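PDB 3MOG: probable 3-hydroxybutyryl-CoA dehydrogenase from Escherichia coli, which catalyses the NAD+-dependent oxidation of (3S)-3-hydroxyadipyl-CoA to 3-oxoadipyl-CoA in the degradation of phenylacetate. Local coordinates for residues 205-211 against 382-386; 219-224 against 389-393; 48-53 against 66-70. All blocks are in the same frame, centred on the assembly; numbering follows the deposited sequence. Where two conformers were deposited one is given.

Contact 1 (205-211 against 382-386)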
ATOM      1  N   ALA C 205       7.261  19.068  -1.229  1.00 44.12           N
ATOM      2  CA  ALA C 205       7.565  20.362  -1.834  1.00 50.08           C
ATOM      3  C   ALA C 205       9.046  20.399  -2.230  1.00 47.46           C
ATOM      4  O   ALA C 205       9.377  20.734  -3.361  1.00 45.59           O
ATOM      5  CB  ALA C 205       7.212  21.505  -0.863  1.00 44.04           C
ATOM      6  N   LEU C 206       9.906  19.984  -1.302  1.00 48.35           N
ATOM      7  CA  LEU C 206      11.348  19.865  -1.531  1.00 54.31           C
ATOM      8  C   LEU C 206      11.730  18.941  -2.691  1.00 59.77           C
ATOM      9  O   LEU C 206      12.593  19.297  -3.490  1.00 62.53           O
ATOM     10  CB  LEU C 206      12.043  19.405  -0.256  1.00 53.36           C
ATOM     11  CG  LEU C 206      13.512  19.737  -0.045  1.00 58.27           C
ATOM     12  CD1 LEU C 206      13.885  21.099  -0.639  1.00 58.10           C
ATOM     13  CD2 LEU C 206      13.769  19.715   1.442  1.00 56.01           C
ATOM     14  N   GLU C 207      11.067  17.784  -2.800  1.00 56.18           N
ATOM     15  CA  GLU C 207      11.364  16.807  -3.857  1.00 52.22           C
ATOM     16  C   GLU C 207      10.962  17.342  -5.218  1.00 50.66           C
ATOM     17  O   GLU C 207      11.541  16.957  -6.231  1.00 57.70           O
ATOM     18  CB  GLU C 207      10.659  15.463  -3.586  1.00 55.22           C
ATOM     19  CG  GLU C 207      11.145  14.274  -4.438  1.00 61.70           C
ATOM     20  CD  GLU C 207      10.634  12.912  -3.957  1.00 60.90           C
ATOM     21  OE1 GLU C 207       9.765  12.867  -3.065  1.00 66.29           O
ATOM     22  OE2 GLU C 207      11.110  11.875  -4.467  1.00 58.66           O
ATOM     23  N   GLU C 208       9.968  18.223  -5.253  1.00 44.90           N
ATOM     24  CA  GLU C 208       9.541  18.802  -6.525  1.00 43.54           C
ATOM     25  C   GLU C 208      10.129  20.194  -6.840  1.00 41.46           C
ATOM     26  O   GLU C 208       9.758  20.796  -7.843  1.00 40.39           O
ATOM     27  CB  GLU C 208       8.020  18.787  -6.647  1.00 47.51           C
ATOM     28  CG  GLU C 208       7.471  17.432  -7.092  1.00 57.54           C
ATOM     29  CD  GLU C 208       5.949  17.379  -7.140  1.00 53.79           C
ATOM     30  OE1 GLU C 208       5.343  18.158  -7.894  1.00 54.58           O
ATOM     31  OE2 GLU C 208       5.357  16.539  -6.432  1.00 62.74           O
ATOM     32  N   GLN C 209      11.061  20.661  -6.002  1.00 45.19           N
ATOM     33  CA  GLN C 209      11.777  21.958  -6.154  1.00 51.87           C
ATOM     34  C   GLN C 209      10.816  23.152  -6.289  1.00 56.73           C
ATOM     35  O   GLN C 209      11.013  24.062  -7.113  1.00 61.29           O
ATOM     36  CB  GLN C 209      12.809  21.912  -7.303  1.00 49.67           C
ATOM     37  CG  GLN C 209      13.980  20.925  -7.077  1.00 52.80           C
ATOM     38  CD  GLN C 209      14.819  20.692  -8.334  1.00 62.36           C
ATOM     39  OE1 GLN C 209      15.057  19.552  -8.731  1.00 66.95           O
ATOM     40  NE2 GLN C 209      15.264  21.772  -8.964  1.00 66.41           N
ATOM     41  N   VAL C 210       9.764  23.114  -5.475  1.00 53.01           N
ATOM     42  CA  VAL C 210       8.746  24.151  -5.422  1.00 50.34           C
ATOM     43  C   VAL C 210       9.393  25.431  -4.946  1.00 48.84           C
ATOM     44  O   VAL C 210       9.116  26.498  -5.472  1.00 51.02           O
ATOM     45  CB  VAL C 210       7.622  23.745  -4.438  1.00 51.21           C
ATOM     46  CG1 VAL C 210       6.622  24.864  -4.232  1.00 45.24           C
ATOM     47  CG2 VAL C 210       6.922  22.518  -4.956  1.00 47.97           C
ATOM     48  N   ALA C 211      10.267  25.285  -3.952  1.00 52.78           N
ATOM     49  CA  ALA C 211      10.957  26.387  -3.302  1.00 54.13           C
ATOM     50  C   ALA C 211      12.170  25.819  -2.594  1.00 53.75           C
ATOM     51  O   ALA C 211      12.228  24.619  -2.333  1.00 51.77           O
ATOM     52  CB  ALA C 211      10.046  27.056  -2.284  1.00 48.77           C
ATOM     53  N   ILE C 382       7.266  31.403  -5.545  1.00 54.39           N
ATOM     54  CA  ILE C 382       7.585  29.971  -5.657  1.00 49.04           C
ATOM     55  C   ILE C 382       6.982  29.365  -6.925  1.00 49.73           C
ATOM     56  O   ILE C 382       6.353  30.077  -7.701  1.00 52.75           O
ATOM     57  CB  ILE C 382       7.124  29.191  -4.398  1.00 49.08           C
ATOM     58  CG1 ILE C 382       5.602  29.209  -4.257  1.00 41.58           C
ATOM     59  CG2 ILE C 382       7.767  29.773  -3.125  1.00 49.87           C
ATOM     60  CD1 ILE C 382       5.073  28.384  -3.052  1.00 44.33           C
ATOM     61  N   ALA C 383       7.157  28.060  -7.139  1.00 46.79           N
ATOM     62  CA  ALA C 383       6.535  27.413  -8.295  1.00 51.03           C
ATOM     63  C   ALA C 383       4.998  27.348  -8.164  1.00 51.10           C
ATOM     64  O   ALA C 383       4.454  27.483  -7.069  1.00 53.17           O
ATOM     65  CB  ALA C 383       7.129  26.035  -8.534  1.00 50.49           C
ATOM     66  N   ASP C 384       4.321  27.184  -9.298  1.00 49.81           N
ATOM     67  CA  ASP C 384       2.868  27.109  -9.387  1.00 51.66           C
ATOM     68  C   ASP C 384       2.397  25.712  -8.932  1.00 51.17           C
ATOM     69  O   ASP C 384       2.052  24.845  -9.734  1.00 41.97           O
ATOM     70  CB  ASP C 384       2.428  27.440 -10.824  1.00 48.85           C
ATOM     71  CG  ASP C 384       0.944  27.769 -10.935  1.00 54.69           C
ATOM     72  OD1 ASP C 384       0.253  27.918  -9.907  1.00 45.29           O
ATOM     73  OD2 ASP C 384       0.461  27.883 -12.077  1.00 61.50           O
ATOM     74  N   TYR C 385       2.386  25.545  -7.616  1.00 46.34           N
ATOM     75  CA  TYR C 385       2.207  24.276  -6.946  1.00 50.10           C
ATOM     76  C   TYR C 385       0.817  24.245  -6.290  1.00 45.11           C
ATOM     77  O   TYR C 385       0.501  25.120  -5.483  1.00 44.80           O
ATOM     78  CB  TYR C 385       3.295  24.187  -5.883  1.00 45.41           C
ATOM     79  CG  TYR C 385       3.443  22.887  -5.135  1.00 47.70           C
ATOM     80  CD1 TYR C 385       3.737  21.681  -5.807  1.00 37.07           C
ATOM     81  CD2 TYR C 385       3.379  22.870  -3.738  1.00 41.27           C
ATOM     82  CE1 TYR C 385       3.920  20.504  -5.103  1.00 46.82           C
ATOM     83  CE2 TYR C 385       3.561  21.689  -3.025  1.00 46.07           C
ATOM     84  CZ  TYR C 385       3.835  20.512  -3.715  1.00 42.25           C
ATOM     85  OH  TYR C 385       4.015  19.345  -3.014  1.00 45.13           O
ATOM     86  N   PRO C 386      -0.010  23.247  -6.651  1.00 42.64           N
ATOM     87  CA  PRO C 386      -1.365  23.079  -6.132  1.00 38.79           C
ATOM     88  C   PRO C 386      -1.434  23.190  -4.613  1.00 40.80           C
ATOM     89  O   PRO C 386      -0.681  22.522  -3.908  1.00 44.17           O
ATOM     90  CB  PRO C 386      -1.734  21.666  -6.590  1.00 37.43           C
ATOM     91  CG  PRO C 386      -1.012  21.491  -7.857  1.00 46.80           C
ATOM     92  CD  PRO C 386       0.313  22.214  -7.658  1.00 42.52           C
TER
HETATM   93  O   HOH W   1       3.536  17.101  -4.461  1.00 40.13           O
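Val210 lays one of its methyls, CG2, over the middle of the Tyr385 ring, 3.4 Å from the ring centroid and only 13° off the normal, a CH-pi contact. Both valine methyls lie on one side of the ring: with CG1 anti to the backbone N (chi1 174°), CG2 takes the centre of the face while CG1 lies against Tyr385 CB and CD2. Tyr385 meets the valine at about a right angle, its own CG also anti to the backbone N, which brings the ring up to the helix end. A beta-branched residue suits this place because both branches find apolar surface. The ring is reached here by way of a Schellman motif that ends helix 196-207: Gln209, at positive phi, is the C-prime residue, Val210 N bonds to Ala205 O at 3.2 Å, and Gln209 N to Leu206 O. The turn brings Val210 up to the loop that follows strand 378-381. Its carbonyl then accepts from Ala383 N at 3.0 Å, nearly straight and in the carbonyl plane. Beside this bond Ala211 CB packs on Ile382 CG2 at 3.6 Å, the small methyl fitting close to the branched chain. Farther along the ring, Glu208 OE1 comes to the edge near its plane, 3.9 Å from Tyr385 CE1, with the carboxylate turned 83° from the ring. One water donates both to Glu208 OE2 and to Tyr385 OH, each at 2.7 Å, joining the acid to the phenol.

Contact 2 (219-224 against 389-393)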
ATOM      1  N   ALA C 219       7.600  30.442   5.077  1.00 50.91           N
ATOM      2  CA  ALA C 219       6.161  30.468   4.871  1.00 47.59           C
ATOM      3  C   ALA C 219       5.447  29.866   6.071  1.00 51.18           C
ATOM      4  O   ALA C 219       4.491  30.440   6.579  1.00 54.23           O
ATOM      5  CB  ALA C 219       5.784  29.720   3.598  1.00 50.37           C
ATOM      6  N   LEU C 220       5.933  28.720   6.536  1.00 51.51           N
ATOM      7  CA  LEU C 220       5.260  28.000   7.609  1.00 52.56           C
ATOM      8  C   LEU C 220       5.423  28.686   8.975  1.00 50.87           C
ATOM      9  O   LEU C 220       4.475  28.738   9.751  1.00 52.50           O
ATOM     10  CB  LEU C 220       5.684  26.524   7.632  1.00 52.36           C
ATOM     11  CG  LEU C 220       4.924  25.506   6.746  1.00 53.69           C
ATOM     12  CD1 LEU C 220       3.458  25.372   7.162  1.00 47.79           C
ATOM     13  CD2 LEU C 220       4.997  25.787   5.248  1.00 46.52           C
ATOM     14  N   ARG C 221       6.599  29.248   9.240  1.00 49.10           N
ATOM     15  CA  ARG C 221       6.842  29.976  10.495  1.00 56.53           C
ATOM     16  C   ARG C 221       6.323  31.424  10.491  1.00 56.35           C
ATOM     17  O   ARG C 221       5.611  31.830  11.400  1.00 49.32           O
ATOM     18  CB  ARG C 221       8.329  29.912  10.913  1.00 58.00           C
ATOM     19  CG  ARG C 221       8.780  30.959  11.965  1.00 62.41           C
ATOM     20  CD  ARG C 221      10.266  30.812  12.374  1.00 69.61           C
ATOM     21  NE  ARG C 221      11.087  30.307  11.272  1.00 77.45           N
ATOM     22  CZ  ARG C 221      11.701  31.059  10.360  1.00 77.88           C
ATOM     23  NH1 ARG C 221      12.402  30.476   9.389  1.00 67.62           N
ATOM     24  NH2 ARG C 221      11.614  32.381  10.409  1.00 75.04           N
ATOM     25  N   ASP C 222       6.677  32.202   9.475  1.00 56.03           N
ATOM     26  CA  ASP C 222       6.335  33.626   9.498  1.00 59.58           C
ATOM     27  C   ASP C 222       5.070  33.956   8.706  1.00 59.48           C
ATOM     28  O   ASP C 222       4.592  35.088   8.757  1.00 57.95           O
ATOM     29  CB  ASP C 222       7.516  34.495   9.048  1.00 60.17           C
ATOM     30  CG  ASP C 222       8.741  34.330   9.932  1.00 62.13           C
ATOM     31  OD1 ASP C 222       9.838  34.118   9.380  1.00 67.99           O
ATOM     32  OD2 ASP C 222       8.611  34.397  11.171  1.00 69.57           O
ATOM     33  N   GLY C 223       4.543  32.965   7.981  1.00 52.76           N
ATOM     34  CA  GLY C 223       3.229  33.069   7.369  1.00 48.82           C
ATOM     35  C   GLY C 223       2.165  32.431   8.248  1.00 51.78           C
ATOM     36  O   GLY C 223       1.241  33.111   8.694  1.00 50.73           O
ATOM     37  N   ALA C 224       2.305  31.131   8.515  1.00 49.95           N
ATOM     38  CA  ALA C 224       1.270  30.365   9.237  1.00 49.53           C
ATOM     39  C   ALA C 224       1.371  30.461  10.759  1.00 47.80           C
ATOM     40  O   ALA C 224       0.475  30.035  11.467  1.00 46.92           O
ATOM     41  CB  ALA C 224       1.280  28.899   8.799  1.00 44.27           C
ATOM     42  N   LEU C 389       1.752  26.044   0.020  1.00 44.96           N
ATOM     43  CA  LEU C 389       2.545  25.558   1.156  1.00 43.25           C
ATOM     44  C   LEU C 389       1.796  25.559   2.473  1.00 44.40           C
ATOM     45  O   LEU C 389       1.594  24.507   3.086  1.00 49.01           O
ATOM     46  CB  LEU C 389       3.848  26.365   1.302  1.00 44.95           C
ATOM     47  CG  LEU C 389       4.866  26.284   0.160  1.00 47.11           C
ATOM     48  CD1 LEU C 389       6.096  27.122   0.473  1.00 46.99           C
ATOM     49  CD2 LEU C 389       5.269  24.816  -0.147  1.00 41.21           C
ATOM     50  N   ILE C 390       1.406  26.751   2.896  1.00 43.51           N
ATOM     51  CA  ILE C 390       0.763  26.975   4.165  1.00 43.57           C
ATOM     52  C   ILE C 390      -0.581  26.270   4.168  1.00 44.25           C
ATOM     53  O   ILE C 390      -0.824  25.430   5.030  1.00 48.09           O
ATOM     54  CB  ILE C 390       0.581  28.497   4.412  1.00 45.19           C
ATOM     55  CG1 ILE C 390       1.934  29.165   4.682  1.00 51.15           C
ATOM     56  CG2 ILE C 390      -0.409  28.762   5.536  1.00 40.08           C
ATOM     57  CD1 ILE C 390       1.904  30.712   4.548  1.00 51.20           C
ATOM     58  N   TRP C 391      -1.427  26.581   3.180  1.00 42.37           N
ATOM     59  CA  TRP C 391      -2.782  26.042   3.134  1.00 46.26           C
ATOM     60  C   TRP C 391      -2.784  24.546   2.921  1.00 45.46           C
ATOM     61  O   TRP C 391      -3.572  23.849   3.547  1.00 46.86           O
ATOM     62  CB  TRP C 391      -3.679  26.786   2.125  1.00 37.19           C
ATOM     63  CG  TRP C 391      -4.226  28.043   2.749  1.00 47.61           C
ATOM     64  CD1 TRP C 391      -3.609  29.264   2.815  1.00 41.51           C
ATOM     65  CD2 TRP C 391      -5.464  28.181   3.458  1.00 45.00           C
ATOM     66  NE1 TRP C 391      -4.398  30.159   3.502  1.00 50.76           N
ATOM     67  CE2 TRP C 391      -5.540  29.522   3.909  1.00 45.96           C
ATOM     68  CE3 TRP C 391      -6.522  27.306   3.748  1.00 43.91           C
ATOM     69  CZ2 TRP C 391      -6.630  30.005   4.638  1.00 39.07           C
ATOM     70  CZ3 TRP C 391      -7.612  27.788   4.468  1.00 47.46           C
ATOM     71  CH2 TRP C 391      -7.655  29.129   4.906  1.00 47.82           C
ATOM     72  N   ARG C 392      -1.870  24.063   2.081  1.00 44.75           N
ATOM     73  CA  ARG C 392      -1.747  22.630   1.792  1.00 42.12           C
ATOM     74  C   ARG C 392      -1.368  21.840   3.049  1.00 43.99           C
ATOM     75  O   ARG C 392      -1.949  20.775   3.315  1.00 39.84           O
ATOM     76  CB  ARG C 392      -0.722  22.413   0.668  1.00 44.57           C
ATOM     77  CG  ARG C 392      -0.458  20.966   0.318  1.00 36.88           C
ATOM     78  CD  ARG C 392       0.010  20.848  -1.088  1.00 39.04           C
ATOM     79  NE  ARG C 392       0.431  19.480  -1.394  1.00 39.30           N
ATOM     80  CZ  ARG C 392       0.759  19.057  -2.608  1.00 46.22           C
ATOM     81  NH1 ARG C 392       0.690  19.908  -3.626  1.00 41.08           N
ATOM     82  NH2 ARG C 392       1.149  17.787  -2.806  1.00 36.21           N
ATOM     83  N   THR C 393      -0.432  22.395   3.832  1.00 45.72           N
ATOM     84  CA  THR C 393       0.090  21.752   5.048  1.00 42.70           C
ATOM     85  C   THR C 393      -0.929  21.785   6.189  1.00 47.80           C
ATOM     86  O   THR C 393      -1.102  20.793   6.914  1.00 42.84           O
ATOM     87  CB  THR C 393       1.412  22.417   5.524  1.00 40.65           C
ATOM     88  OG1 THR C 393       2.409  22.306   4.494  1.00 43.64           O
ATOM     89  CG2 THR C 393       1.939  21.767   6.791  1.00 36.05           C
TER
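Leu220 and Ile390 bring the two backbones nearest, their CA atoms 5.8 Å apart, where the last turn of helix 213-223 meets the first turn of helix 390-406. The former widens into a pi-type turn as it closes, Ala224 N reaching back to Ala219 O at 3.0 Å. The latter starts after Leu389 at the N-cap position, and the N-H groups of Leu389, Ile390 and Trp391 at this helix start are taken up by the carboxylate of Asp345. Ile390 carries the packing. Its CG1 is anti to the carbonyl carbon (chi1 -71°) and CD1 extends from it to lie 3.3 Å from Ala219 O and 3.9 Å from Gly223 CA, while CG2 meets Ala224 CB at 3.7 Å. Gly223 suits the spot because any side chain there would run into Ile390 CD1 and Ala219 O. Cutting Ile390 back to an alanine is likely to open a gap beside Gly223 and leave Ala224 CB without its methyl partner. On the other flank Leu220 sets CD1 against Thr393 CG2, 3.9 Å away, and packs CD2 near Leu389 CB, crossing the latter chain at about a right angle. Thr393 can offer a methyl because its hydroxyl is turned back on its own helix: OG1 donates to Leu389 O at 2.7 Å, tilted 24° from the carbonyl plane, and Thr393 N reaches the same oxygen from the opposite face. Two bonds thus grip this buried carbonyl. The contact is helix-to-helix packing, mostly apolar and with no hydrogen bond between the segments, that joins two C-terminal domains of the 3-hydroxyacyl-CoA dehydrogenase family within one chain.

Contact 3 (48-53 against 66-70)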
ATOM      1  N   ILE C  48      20.578  16.421  37.570  1.00 53.32           N
ATOM      2  CA  ILE C  48      19.442  17.034  38.267  1.00 54.88           C
ATOM      3  C   ILE C  48      19.895  18.055  39.334  1.00 61.72           C
ATOM      4  O   ILE C  48      19.328  19.153  39.415  1.00 62.77           O
ATOM      5  CB  ILE C  48      18.494  15.975  38.879  1.00 53.65           C
ATOM      6  CG1 ILE C  48      18.127  14.915  37.835  1.00 44.36           C
ATOM      7  CG2 ILE C  48      17.225  16.651  39.466  1.00 50.64           C
ATOM      8  CD1 ILE C  48      17.275  13.782  38.373  1.00 44.17           C
ATOM      9  N   HIS C  49      20.900  17.677  40.135  1.00 61.73           N
ATOM     10  CA  HIS C  49      21.546  18.591  41.078  0.50 64.21           C
ATOM     11  C   HIS C  49      21.977  19.883  40.375  1.00 64.89           C
ATOM     12  O   HIS C  49      21.602  20.979  40.798  1.00 66.29           O
ATOM     13  CB  HIS C  49      22.755  17.917  41.751  0.50 65.82           C
ATOM     14  CG  HIS C  49      22.423  17.172  43.008  0.50 64.70           C
ATOM     15  ND1 HIS C  49      22.815  17.606  44.256  0.50 68.64           N
ATOM     16  CD2 HIS C  49      21.740  16.019  43.209  0.50 64.99           C
ATOM     17  CE1 HIS C  49      22.387  16.754  45.172  0.50 68.77           C
ATOM     18  NE2 HIS C  49      21.731  15.782  44.562  0.50 63.91           N
ATOM     19  N   ALA C  50      22.734  19.738  39.284  1.00 64.50           N
ATOM     20  CA  ALA C  50      23.280  20.854  38.503  1.00 65.54           C
ATOM     21  C   ALA C  50      22.234  21.755  37.867  1.00 66.64           C
ATOM     22  O   ALA C  50      22.401  22.977  37.849  1.00 72.30           O
ATOM     23  CB  ALA C  50      24.210  20.329  37.432  1.00 65.33           C
ATOM     24  N   ARG C  51      21.165  21.158  37.345  1.00 61.19           N
ATOM     25  CA  ARG C  51      20.113  21.926  36.688  1.00 64.48           C
ATOM     26  C   ARG C  51      19.255  22.705  37.686  1.00 68.52           C
ATOM     27  O   ARG C  51      18.939  23.875  37.450  1.00 66.88           O
ATOM     28  CB  ARG C  51      19.245  21.039  35.795  1.00 64.12           C
ATOM     29  CG  ARG C  51      19.996  20.444  34.610  1.00 65.65           C
ATOM     30  CD  ARG C  51      19.063  19.811  33.599  1.00 65.07           C
ATOM     31  NE  ARG C  51      18.107  18.873  34.192  1.00 63.39           N
ATOM     32  CZ  ARG C  51      18.294  17.558  34.289  1.00 68.56           C
ATOM     33  NH1 ARG C  51      19.421  16.998  33.854  1.00 47.56           N
ATOM     34  NH2 ARG C  51      17.346  16.796  34.830  1.00 69.61           N
ATOM     35  N   LEU C  52      18.897  22.062  38.798  1.00 67.39           N
ATOM     36  CA  LEU C  52      18.109  22.713  39.849  1.00 70.43           C
ATOM     37  C   LEU C  52      18.870  23.813  40.592  1.00 73.18           C
ATOM     38  O   LEU C  52      18.277  24.830  40.973  1.00 73.42           O
ATOM     39  CB  LEU C  52      17.587  21.689  40.854  1.00 69.15           C
ATOM     40  CG  LEU C  52      16.538  20.679  40.394  1.00 66.25           C
ATOM     41  CD1 LEU C  52      16.244  19.794  41.559  1.00 53.63           C
ATOM     42  CD2 LEU C  52      15.253  21.335  39.889  1.00 62.86           C
ATOM     43  N   ASN C  53      20.172  23.604  40.797  1.00 72.21           N
ATOM     44  CA  ASN C  53      21.015  24.588  41.469  1.00 71.69           C
ATOM     45  C   ASN C  53      21.203  25.859  40.665  1.00 74.72           C
ATOM     46  O   ASN C  53      21.272  26.957  41.238  1.00 72.01           O
ATOM     47  CB  ASN C  53      22.363  23.993  41.880  1.00 72.29           C
ATOM     48  CG  ASN C  53      22.320  23.363  43.263  1.00 78.30           C
ATOM     49  OD1 ASN C  53      22.428  22.146  43.409  1.00 84.89           O
ATOM     50  ND2 ASN C  53      22.142  24.194  44.290  1.00 73.31           N
ATOM     51  N   CYS C  66      14.563  23.370  46.203  1.00 52.80           N
ATOM     52  CA  CYS C  66      15.725  22.724  45.625  1.00 53.29           C
ATOM     53  C   CYS C  66      16.269  21.611  46.509  1.00 56.74           C
ATOM     54  O   CYS C  66      16.408  20.465  46.055  1.00 58.06           O
ATOM     55  CB  CYS C  66      16.830  23.728  45.352  1.00 51.05           C
ATOM     56  SG  CYS C  66      18.220  22.987  44.474  1.00 57.53           S
ATOM     57  N   GLU C  67      16.558  21.937  47.768  1.00 56.74           N
ATOM     58  CA  GLU C  67      17.193  20.962  48.655  1.00 60.18           C
ATOM     59  C   GLU C  67      16.262  19.811  49.026  1.00 56.90           C
ATOM     60  O   GLU C  67      16.699  18.661  49.111  1.00 53.40           O
ATOM     61  CB  GLU C  67      17.794  21.625  49.906  1.00 68.77           C
ATOM     62  CG  GLU C  67      18.867  20.761  50.603  1.00 83.56           C
ATOM     63  CD  GLU C  67      19.793  20.025  49.614  1.00 93.61           C
ATOM     64  OE1 GLU C  67      20.610  20.692  48.930  1.00 89.28           O
ATOM     65  OE2 GLU C  67      19.700  18.773  49.526  1.00 89.36           O
ATOM     66  N   ARG C  68      14.979  20.119  49.214  1.00 53.56           N
ATOM     67  CA  ARG C  68      13.980  19.082  49.501  1.00 58.36           C
ATOM     68  C   ARG C  68      13.745  18.129  48.313  1.00 54.28           C
ATOM     69  O   ARG C  68      13.520  16.930  48.509  1.00 53.20           O
ATOM     70  CB  ARG C  68      12.654  19.697  49.946  1.00 59.28           C
ATOM     71  CG  ARG C  68      12.672  20.334  51.317  1.00 60.59           C
ATOM     72  CD  ARG C  68      11.419  19.909  52.031  1.00 66.64           C
ATOM     73  NE  ARG C  68      10.659  21.045  52.520  1.00 62.09           N
ATOM     74  CZ  ARG C  68       9.485  20.947  53.133  1.00 64.52           C
ATOM     75  NH1 ARG C  68       8.924  19.753  53.333  1.00 48.80           N
ATOM     76  NH2 ARG C  68       8.871  22.046  53.540  1.00 51.37           N
ATOM     77  N   THR C  69      13.795  18.676  47.099  1.00 52.98           N
ATOM     78  CA  THR C  69      13.748  17.878  45.869  1.00 52.53           C
ATOM     79  C   THR C  69      14.897  16.873  45.792  1.00 48.90           C
ATOM     80  O   THR C  69      14.655  15.678  45.606  1.00 52.11           O
ATOM     81  CB  THR C  69      13.751  18.767  44.610  1.00 52.45           C
ATOM     82  OG1 THR C  69      12.643  19.672  44.675  1.00 51.50           O
ATOM     83  CG2 THR C  69      13.646  17.918  43.319  1.00 47.16           C
ATOM     84  N   LEU C  70      16.125  17.355  45.974  1.00 53.14           N
ATOM     85  CA  LEU C  70      17.331  16.508  45.862  1.00 61.15           C
ATOM     86  C   LEU C  70      17.371  15.368  46.868  1.00 63.14           C
ATOM     87  O   LEU C  70      17.810  14.261  46.543  1.00 65.29           O
ATOM     88  CB  LEU C  70      18.601  17.345  45.978  1.00 52.80           C
ATOM     89  CG  LEU C  70      18.660  18.429  44.903  1.00 58.14           C
ATOM     90  CD1 LEU C  70      19.831  19.369  45.122  1.00 50.64           C
ATOM     91  CD2 LEU C  70      18.685  17.810  43.508  1.00 58.32           C
TER
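Leu70 turns its CG anti to the carbonyl carbon (chi1 -58°), which brings both methyls up against helix 38-57, where CD2 meets Leu52 CD1 at 3.7 Å. From the same helix as Leu70, Cys66 holds its SG anti to the backbone N (chi1 -174°), and the sulfur lies 3.9 Å from Leu52 CB. Leu70 acts as a knob in the hole formed by Ile48, His49, Leu52 and Asn53, a role that an unbranched, flexible chain would fill less neatly than its forked end. Leu52 runs past it in the opposite direction and also sets CD1 3.7 Å from Thr69 CG2, whose chain it meets at about a right angle. Threonine fits this buried place by dividing its roles: the methyl faces Leu52 while OG1 is hydrogen-bonded to Thr65 O one turn back. The compact, weakly polar thiol of Cys66 suits a point where the backbones come close, Leu52 CA and Cys66 CA being 6.2 Å apart. In one of the two positions modelled for His49, Leu70 CD2 also lies over a face of the imidazole, a contact that the other position leaves doubtful. The segments run almost antiparallel, at 166°, with axes 10.4 Å apart; they belong to a pair of helices inserted between strands 31-34 and 73-76 of the NAD-binding, Rossmann-type domain, and Thr69 also touches helix 15-26. No hydrogen bond passes between the segments, which implies that the two helices are held together here by apolar packing and the fit of knob into hole.

In the fold
Contact 3 comes first along the chain and closes before the others open, joining helices 38-57 and 63-71 of the N-terminal NAD-binding domain. It stands far from the rest, its centre about 50 Å from that of contact 1 and 41 Å from that of contact 2, across the centre of the chain. Contacts 1 and 2 are neighbours, centres about 13 Å apart, and their segments alternate in sequence. Successive helices 196-207 and 213-223 meet successive pieces of the second half, the loop after strand 378-381 and helix 390-406. Leu389 packs on Ala205 and Ile382, so both contacts form one interface between the first C-terminal domain and the later, second half of the chain.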